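Local coordinates for protein transcriptional regulator PA3341 (Pseudomonas aeruginosa, PDB 2FBH) that probably binds DNA and regulates transcription as a dimeric, zinc-containing member of the MarR family, at residues A[43-55]-A[96-110]. Sequence-based numbering, arbitrary orientation.
With ZN (zinc ion), chain D; SO4 (sulfate ion), chain E.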
ATOM      1  N   LEU A  43      11.075 -11.466   3.616  1.00 21.32           N
ATOM      2  CA  LEU A  43      12.410 -11.874   3.213  1.00 22.95           C
ATOM      3  C   LEU A  43      13.217 -10.690   2.741  1.00 23.81           C
ATOM      4  O   LEU A  43      14.361 -10.501   3.124  1.00 22.04           O
ATOM      5  CB  LEU A  43      12.325 -12.864   2.061  1.00 23.18           C
ATOM      6  CG  LEU A  43      11.854 -14.255   2.483  1.00 21.28           C
ATOM      7  CD1 LEU A  43      11.988 -15.197   1.281  1.00 20.22           C
ATOM      8  CD2 LEU A  43      12.733 -14.853   3.719  1.00 21.22           C
ATOM      9  N   LEU A  44      12.577  -9.848   1.926  1.00 23.64           N
ATOM     10  CA  LEU A  44      13.343  -8.738   1.350  1.00 24.66           C
ATOM     11  C   LEU A  44      13.777  -7.830   2.486  1.00 24.73           C
ATOM     12  O   LEU A  44      14.936  -7.435   2.532  1.00 25.69           O
ATOM     13  CB  LEU A  44      12.479  -7.978   0.377  1.00 24.60           C
ATOM     14  CG  LEU A  44      13.107  -7.638  -0.929  1.00 28.71           C
ATOM     15  CD1 LEU A  44      12.324  -6.472  -1.495  1.00 26.92           C
ATOM     16  CD2 LEU A  44      14.626  -7.413  -0.832  1.00 28.41           C
ATOM     17  N   HIS A  45      12.878  -7.541   3.429  1.00 24.38           N
ATOM     18  CA  HIS A  45      13.214  -6.666   4.528  1.00 26.63           C
ATOM     19  C   HIS A  45      14.246  -7.267   5.494  1.00 26.52           C
ATOM     20  O   HIS A  45      15.128  -6.564   6.008  1.00 24.71           O
ATOM     21  CB  HIS A  45      11.953  -6.230   5.224  1.00 26.90           C
ATOM     22  CG  HIS A  45      11.166  -5.211   4.431  1.00 33.89           C
ATOM     23  ND1 HIS A  45      10.868  -3.951   4.920  1.00 40.71           N
ATOM     24  CD2 HIS A  45      10.667  -5.247   3.168  1.00 35.35           C
ATOM     25  CE1 HIS A  45      10.164  -3.280   4.015  1.00 39.69           C
ATOM     26  NE2 HIS A  45      10.031  -4.044   2.943  1.00 37.41           N
ATOM     27  N   LEU A  46      14.183  -8.583   5.696  1.00 25.30           N
ATOM     28  CA  LEU A  46      15.216  -9.250   6.466  1.00 25.31           C
ATOM     29  C   LEU A  46      16.560  -9.144   5.792  1.00 24.24           C
ATOM     30  O   LEU A  46      17.593  -9.006   6.453  1.00 27.13           O
ATOM     31  CB  LEU A  46      14.845 -10.744   6.661  1.00 24.51           C
ATOM     32  CG  LEU A  46      13.783 -10.923   7.714  1.00 25.38           C
ATOM     33  CD1 LEU A  46      13.342 -12.438   7.665  1.00 27.70           C
ATOM     34  CD2 LEU A  46      14.280 -10.589   9.101  1.00 29.13           C
ATOM     35  N   ALA A  47      16.568  -9.254   4.478  1.00 24.61           N
ATOM     36  CA  ALA A  47      17.811  -9.240   3.725  1.00 26.57           C
ATOM     37  C   ALA A  47      18.460  -7.864   3.840  1.00 27.57           C
ATOM     38  O   ALA A  47      19.701  -7.734   3.709  1.00 28.55           O
ATOM     39  CB  ALA A  47      17.515  -9.489   2.276  1.00 26.89           C
ATOM     40  N   ARG A  48      17.613  -6.860   4.002  1.00 26.93           N
ATOM     41  CA  ARG A  48      18.081  -5.461   3.896  1.00 29.48           C
ATOM     42  C   ARG A  48      18.503  -4.797   5.173  1.00 32.75           C
ATOM     43  O   ARG A  48      19.182  -3.756   5.144  1.00 33.34           O
ATOM     44  CB  ARG A  48      17.014  -4.606   3.270  1.00 26.51           C
ATOM     45  CG  ARG A  48      16.941  -4.898   1.785  1.00 26.52           C
ATOM     46  CD  ARG A  48      15.818  -4.087   1.130  1.00 25.26           C
ATOM     47  NE  ARG A  48      15.841  -4.401  -0.305  1.00 27.76           N
ATOM     48  CZ  ARG A  48      14.956  -3.929  -1.179  1.00 25.76           C
ATOM     49  NH1 ARG A  48      14.000  -3.103  -0.757  1.00 23.56           N
ATOM     50  NH2 ARG A  48      15.075  -4.230  -2.477  1.00 26.75           N
ATOM     51  N   HIS A  49      18.087  -5.339   6.298  1.00 35.68           N
ATOM     52  CA  HIS A  49      18.617  -4.771   7.523  1.00 39.56           C
ATOM     53  C   HIS A  49      19.755  -5.583   8.101  1.00 40.54           C
ATOM     54  O   HIS A  49      19.820  -6.799   7.880  1.00 41.16           O
ATOM     55  CB  HIS A  49      17.453  -4.427   8.414  1.00 40.92           C
ATOM     56  CG  HIS A  49      16.525  -3.471   7.742  1.00 44.10           C
ATOM     57  ND1 HIS A  49      16.756  -2.111   7.701  1.00 47.36           N
ATOM     58  CD2 HIS A  49      15.443  -3.688   6.957  1.00 46.52           C
ATOM     59  CE1 HIS A  49      15.814  -1.523   6.991  1.00 46.43           C
ATOM     60  NE2 HIS A  49      15.004  -2.458   6.529  1.00 47.74           N
ATOM     61  N   ARG A  50      20.754  -4.942   8.725  1.00 42.47           N
ATOM     62  CA  ARG A  50      21.838  -5.808   9.271  1.00 42.26           C
ATOM     63  C   ARG A  50      21.485  -6.433  10.617  1.00 40.85           C
ATOM     64  O   ARG A  50      21.898  -7.568  10.909  1.00 40.49           O
ATOM     65  CB  ARG A  50      23.222  -5.169   9.326  1.00 43.33           C
ATOM     66  CG  ARG A  50      24.302  -6.252   9.227  1.00 46.88           C
ATOM     67  CD  ARG A  50      25.540  -5.944  10.080  1.00 54.52           C
ATOM     68  NE  ARG A  50      25.328  -6.190  11.505  1.00 59.92           N
ATOM     69  CZ  ARG A  50      24.822  -5.304  12.361  1.00 62.28           C
ATOM     70  NH1 ARG A  50      24.471  -4.082  11.961  0.50 63.10           N
ATOM     71  NH2 ARG A  50      24.663  -5.640  13.627  1.00 62.79           N
ATOM     72  N   ASP A  51      20.738  -5.687  11.429  1.00 39.63           N
ATOM     73  CA  ASP A  51      20.222  -6.241  12.677  1.00 38.65           C
ATOM     74  C   ASP A  51      19.139  -7.272  12.378  1.00 37.40           C
ATOM     75  O   ASP A  51      18.491  -7.208  11.344  1.00 37.79           O
ATOM     76  CB  ASP A  51      19.654  -5.158  13.585  1.00 38.54           C
ATOM     77  CG  ASP A  51      20.704  -4.146  13.988  1.00 39.80           C
ATOM     78  OD1 ASP A  51      21.918  -4.474  13.942  1.00 35.19           O
ATOM     79  OD2 ASP A  51      20.298  -3.013  14.305  1.00 45.32           O
ATOM     80  N   SER A  52      18.977  -8.217  13.300  1.00 35.22           N
ATOM     81  CA  SER A  52      17.895  -9.179  13.253  1.00 33.18           C
ATOM     82  C   SER A  52      16.747  -8.560  14.010  1.00 32.86           C
ATOM     83  O   SER A  52      16.914  -8.253  15.191  1.00 33.38           O
ATOM     84  CB  SER A  52      18.348 -10.467  13.929  1.00 32.92           C
ATOM     85  OG  SER A  52      19.414 -11.025  13.187  1.00 34.87           O
ATOM     86  N   PRO A  53      15.586  -8.327  13.341  1.00 32.04           N
ATOM     87  CA  PRO A  53      14.502  -7.607  13.997  1.00 32.38           C
ATOM     88  C   PRO A  53      13.707  -8.472  14.956  1.00 32.71           C
ATOM     89  O   PRO A  53      13.684  -9.710  14.856  1.00 31.76           O
ATOM     90  CB  PRO A  53      13.589  -7.197  12.821  1.00 32.69           C
ATOM     91  CG  PRO A  53      13.747  -8.383  11.852  1.00 31.73           C
ATOM     92  CD  PRO A  53      15.244  -8.695  11.957  1.00 32.36           C
ATOM     93  N   THR A  54      13.015  -7.836  15.878  1.00 32.37           N
ATOM     94  CA  THR A  54      12.004  -8.574  16.620  1.00 32.79           C
ATOM     95  C   THR A  54      10.789  -8.655  15.685  1.00 33.21           C
ATOM     96  O   THR A  54      10.770  -7.993  14.666  1.00 31.96           O
ATOM     97  CB  THR A  54      11.571  -7.815  17.857  1.00 32.97           C
ATOM     98  OG1 THR A  54      10.941  -6.570  17.471  1.00 32.80           O
ATOM     99  CG2 THR A  54      12.795  -7.532  18.728  1.00 34.11           C
ATOM    100  N   GLN A  55       9.763  -9.406  16.081  1.00 34.98           N
ATOM    101  CA  GLN A  55       8.510  -9.501  15.304  1.00 37.05           C
ATOM    102  C   GLN A  55       7.842  -8.147  15.170  1.00 37.06           C
ATOM    103  O   GLN A  55       7.344  -7.791  14.104  1.00 36.88           O
ATOM    104  CB  GLN A  55       7.552 -10.559  15.912  1.00 36.61           C
ATOM    105  CG  GLN A  55       8.119 -11.951  15.713  1.00 40.01           C
ATOM    106  CD  GLN A  55       7.085 -13.136  15.657  1.00 39.36           C
ATOM    107  OE1 GLN A  55       7.502 -14.313  15.666  1.00 40.61           O
ATOM    108  NE2 GLN A  55       5.775 -12.829  15.559  1.00 36.04           N
ATOM    109  N   ILE A  96      14.159 -12.463  14.407  1.00 28.53           N
ATOM    110  CA  ILE A  96      13.914 -13.254  13.208  1.00 26.89           C
ATOM    111  C   ILE A  96      15.187 -13.223  12.420  1.00 26.13           C
ATOM    112  O   ILE A  96      15.729 -12.177  12.150  1.00 25.31           O
ATOM    113  CB  ILE A  96      12.681 -12.757  12.443  1.00 26.68           C
ATOM    114  CG1 ILE A  96      11.468 -12.860  13.375  1.00 28.85           C
ATOM    115  CG2 ILE A  96      12.479 -13.659  11.223  1.00 24.83           C
ATOM    116  CD1 ILE A  96      10.833 -11.625  13.601  1.00 34.33           C
ATOM    117  N   VAL A  97      15.718 -14.379  12.101  1.00 24.50           N
ATOM    118  CA  VAL A  97      16.981 -14.466  11.430  1.00 25.27           C
ATOM    119  C   VAL A  97      16.786 -15.297  10.151  1.00 25.59           C
ATOM    120  O   VAL A  97      16.082 -16.317  10.156  1.00 24.70           O
ATOM    121  CB  VAL A  97      18.043 -15.165  12.349  1.00 27.57           C
ATOM    122  CG1 VAL A  97      19.387 -15.229  11.649  1.00 30.57           C
ATOM    123  CG2 VAL A  97      18.145 -14.434  13.705  1.00 28.73           C
ATOM    124  N   LEU A  98      17.462 -14.912   9.077  1.00 22.83           N
ATOM    125  CA  LEU A  98      17.517 -15.755   7.892  1.00 23.13           C
ATOM    126  C   LEU A  98      18.426 -16.942   8.087  1.00 23.37           C
ATOM    127  O   LEU A  98      19.442 -16.857   8.799  1.00 24.21           O
ATOM    128  CB  LEU A  98      18.080 -14.965   6.692  1.00 24.01           C
ATOM    129  CG  LEU A  98      17.248 -13.758   6.276  1.00 23.02           C
ATOM    130  CD1 LEU A  98      18.070 -12.810   5.342  1.00 25.66           C
ATOM    131  CD2 LEU A  98      16.064 -14.304   5.496  1.00 25.57           C
ATOM    132  N   THR A  99      18.131 -17.994   7.349  1.00 23.73           N
ATOM    133  CA  THR A  99      18.994 -19.162   7.286  1.00 24.08           C
ATOM    134  C   THR A  99      19.893 -19.137   6.048  1.00 27.02           C
ATOM    135  O   THR A  99      19.573 -18.490   5.039  1.00 27.28           O
ATOM    136  CB  THR A  99      18.150 -20.460   7.178  1.00 24.29           C
ATOM    137  OG1 THR A  99      17.403 -20.422   5.959  1.00 22.39           O
ATOM    138  CG2 THR A  99      17.170 -20.640   8.359  1.00 21.46           C
ATOM    139  N   PRO A 100      21.014 -19.874   6.099  1.00 28.35           N
ATOM    140  CA  PRO A 100      21.862 -20.126   4.935  1.00 29.61           C
ATOM    141  C   PRO A 100      21.047 -20.629   3.728  1.00 30.53           C
ATOM    142  O   PRO A 100      21.283 -20.168   2.615  1.00 31.68           O
ATOM    143  CB  PRO A 100      22.825 -21.193   5.462  1.00 28.88           C
ATOM    144  CG  PRO A 100      23.078 -20.701   6.825  1.00 29.42           C
ATOM    145  CD  PRO A 100      21.626 -20.455   7.317  1.00 28.97           C
ATOM    146  N   LYS A 101      20.056 -21.490   3.967  1.00 30.08           N
ATOM    147  CA  LYS A 101      19.153 -21.931   2.906  1.00 32.63           C
ATOM    148  C   LYS A 101      18.554 -20.772   2.181  1.00 31.09           C
ATOM    149  O   LYS A 101      18.298 -20.877   0.983  1.00 33.86           O
ATOM    150  CB  LYS A 101      17.985 -22.785   3.414  1.00 33.13           C
ATOM    151  CG  LYS A 101      17.100 -23.296   2.244  1.00 37.67           C
ATOM    152  CD  LYS A 101      15.954 -24.244   2.666  1.00 35.87           C
ATOM    153  CE  LYS A 101      14.945 -24.369   1.480  1.00 37.97           C
ATOM    154  NZ  LYS A 101      13.618 -25.030   1.764  1.00 39.91           N
ATOM    155  N   ALA A 102      18.252 -19.703   2.906  1.00 29.42           N
ATOM    156  CA  ALA A 102      17.527 -18.599   2.318  1.00 28.42           C
ATOM    157  C   ALA A 102      18.406 -17.812   1.346  1.00 29.39           C
ATOM    158  O   ALA A 102      17.874 -17.003   0.582  1.00 27.75           O
ATOM    159  CB  ALA A 102      17.016 -17.665   3.379  1.00 28.32           C
ATOM    160  N   ASP A 103      19.734 -17.993   1.378  1.00 30.75           N
ATOM    161  CA  ASP A 103      20.583 -17.019   0.635  1.00 29.67           C
ATOM    162  C   ASP A 103      20.447 -17.119  -0.866  1.00 30.31           C
ATOM    163  O   ASP A 103      20.455 -16.053  -1.512  1.00 30.41           O
ATOM    164  CB  ASP A 103      22.070 -16.982   1.075  1.00 31.58           C
ATOM    165  CG  ASP A 103      22.877 -15.802   0.393  1.00 33.67           C
ATOM    166  OD1 ASP A 103      22.611 -14.598   0.729  1.00 33.94           O
ATOM    167  OD2 ASP A 103      23.753 -16.072  -0.482  1.00 35.59           O
ATOM    168  N   VAL A 104      20.332 -18.313  -1.464  1.00 28.93           N
ATOM    169  CA  VAL A 104      20.172 -18.275  -2.951  1.00 30.43           C
ATOM    170  C   VAL A 104      18.842 -17.636  -3.287  1.00 28.29           C
ATOM    171  O   VAL A 104      18.702 -16.974  -4.318  1.00 29.06           O
ATOM    172  CB  VAL A 104      20.357 -19.635  -3.769  1.00 30.82           C
ATOM    173  CG1 VAL A 104      21.797 -20.154  -3.711  1.00 34.75           C
ATOM    174  CG2 VAL A 104      19.370 -20.685  -3.366  1.00 33.98           C
ATOM    175  N   LEU A 105      17.887 -17.772  -2.368  1.00 26.02           N
ATOM    176  CA  LEU A 105      16.599 -17.181  -2.573  1.00 22.32           C
ATOM    177  C   LEU A 105      16.651 -15.649  -2.492  1.00 20.62           C
ATOM    178  O   LEU A 105      16.153 -14.976  -3.402  1.00 20.10           O
ATOM    179  CB  LEU A 105      15.572 -17.728  -1.556  1.00 23.26           C
ATOM    180  CG  LEU A 105      14.202 -17.103  -1.693  1.00 23.56           C
ATOM    181  CD1 LEU A 105      13.600 -17.433  -3.125  1.00 26.73           C
ATOM    182  CD2 LEU A 105      13.338 -17.696  -0.567  1.00 24.09           C
ATOM    183  N   ILE A 106      17.170 -15.109  -1.400  1.00 19.56           N
ATOM    184  CA  ILE A 106      17.297 -13.649  -1.253  1.00 19.70           C
ATOM    185  C   ILE A 106      18.111 -13.051  -2.383  1.00 18.58           C
ATOM    186  O   ILE A 106      17.769 -11.951  -2.873  1.00 16.67           O
ATOM    187  CB  ILE A 106      18.030 -13.266   0.025  1.00 21.87           C
ATOM    188  CG1 ILE A 106      17.239 -13.746   1.257  1.00 24.48           C
ATOM    189  CG2 ILE A 106      18.281 -11.735   0.082  1.00 24.69           C
ATOM    190  CD1 ILE A 106      15.975 -13.199   1.325  1.00 25.93           C
ATOM    191  N   ALA A 107      19.195 -13.717  -2.785  1.00 17.91           N
ATOM    192  CA  ALA A 107      19.959 -13.170  -3.933  1.00 19.14           C
ATOM    193  C   ALA A 107      19.057 -12.960  -5.180  1.00 19.01           C
ATOM    194  O   ALA A 107      19.151 -11.924  -5.895  1.00 18.30           O
ATOM    195  CB  ALA A 107      21.105 -14.093  -4.250  1.00 22.37           C
ATOM    196  N   ASP A 108      18.226 -13.963  -5.491  1.00 15.67           N
ATOM    197  CA  ASP A 108      17.323 -13.861  -6.595  1.00 18.39           C
ATOM    198  C   ASP A 108      16.271 -12.783  -6.403  1.00 15.17           C
ATOM    199  O   ASP A 108      15.994 -12.064  -7.328  1.00 15.56           O
ATOM    200  CB  ASP A 108      16.652 -15.222  -6.923  1.00 19.35           C
ATOM    201  CG  ASP A 108      17.657 -16.245  -7.459  1.00 28.32           C
ATOM    202  OD1 ASP A 108      18.787 -15.844  -7.796  1.00 32.66           O
ATOM    203  OD2 ASP A 108      17.338 -17.459  -7.502  1.00 36.84           O
ATOM    204  N   ILE A 109      15.692 -12.693  -5.231  1.00 13.23           N
ATOM    205  CA  ILE A 109      14.705 -11.655  -4.922  1.00 12.71           C
ATOM    206  C   ILE A 109      15.307 -10.247  -5.050  1.00 13.77           C
ATOM    207  O   ILE A 109      14.701  -9.349  -5.669  1.00 12.15           O
ATOM    208  CB  ILE A 109      14.157 -11.856  -3.486  1.00 12.86           C
ATOM    209  CG1 ILE A 109      13.414 -13.230  -3.455  1.00 12.60           C
ATOM    210  CG2 ILE A 109      13.190 -10.681  -3.081  1.00 12.54           C
ATOM    211  CD1 ILE A 109      12.849 -13.474  -2.017  1.00 16.89           C
ATOM    212  N   GLU A 110      16.523 -10.057  -4.530  0.50 12.58           N
ATOM    213  CA  GLU A 110      17.140  -8.733  -4.693  0.50 14.29           C
ATOM    214  C   GLU A 110      17.446  -8.403  -6.149  0.50 13.78           C
ATOM    215  O   GLU A 110      17.271  -7.265  -6.558  0.50 14.44           O
ATOM    216  CB  GLU A 110      18.370  -8.569  -3.812  0.50 15.38           C
ATOM    217  CG  GLU A 110      18.005  -8.406  -2.362  0.50 17.00           C
ATOM    218  CD  GLU A 110      17.455  -7.027  -2.033  0.50 22.71           C
ATOM    219  OE1 GLU A 110      17.808  -6.505  -0.968  0.50 25.75           O
ATOM    220  OE2 GLU A 110      16.705  -6.440  -2.838  0.50 26.41           O
TER
HETATM  221 ZN    ZN D 204      13.255  -3.267   6.140  0.50 32.32          ZN
HETATM  222  S   SO4 E 205      12.634  -1.286  -3.822  1.00 21.32           S
HETATM  223  O1  SO4 E 205      13.219  -0.103  -4.388  1.00 21.61           O
HETATM  224  O2  SO4 E 205      11.259  -1.532  -4.274  1.00 23.14           O
HETATM  225  O3  SO4 E 205      12.579  -1.017  -2.397  1.00 25.49           O
HETATM  226  O4  SO4 E 205      13.520  -2.455  -4.144  1.00 21.82           O
HETATM  227  O   HOH W   1      17.838 -11.191  10.257  1.00 32.42           O
HETATM  228  O   HOH W   2      13.626  -2.372   4.262  1.00 37.67           O
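R48 and E110 meet through differently shaped chains: R48 runs extended from CG to NE (chi3 179°), whereas E110, in the conformer described here, folds back at chi2 (-75°), turning its carboxylate toward the side of the arginine. The grip is side-on, R48 NE donating to E110 OE1 at 3.0 Å and R48 NH2 to the syn lone pair of E110 OE2 at 2.8 Å, one nitrogen to each oxygen. In that conformer two bonds limit rotation of both groups, and L44 CD1 sits above one guanidinium face, toward its rim. R48 NH1 and NH2 also donate to a sulfate, probably from the crystallisation liquor, which R23, R117 and two residues of the second subunit bind too; Y10 of that subunit adds a cation-pi contact to R48.

Deeper in, helix 43-48 crosses helix 102-110 at nearly a right angle (98°). A47 CB abuts I106 CG2, the modelled separation being doubtfully short. L43 forks: its CD1 reaches I109 CD1 at 3.8 Å, with L105 beside them, and its CD2 meets L98 CD2 at 3.8 Å. L46 CB packs on L98 CG, while L46 CD1 touches I96 CG2 at 3.9 Å. At the far end I96 N donates to P53 O (2.8 Å), tying the strand to the chain ahead of helix 55-62, and I96 CD1 rests on Q55 CG, 3.5 Å away; the amide of Q55 turns to R84. Water 1 donates to I96 O and bonds weakly to S52 OG. H49 NE2 and a water bind zinc just past the helix end, with H45 ND1 at a long 2.8 Å from the ion. Helix 39-48 thus packs against the second wing strand and the following long helix, as in the winged helix-turn-helix domain of MarR regulators.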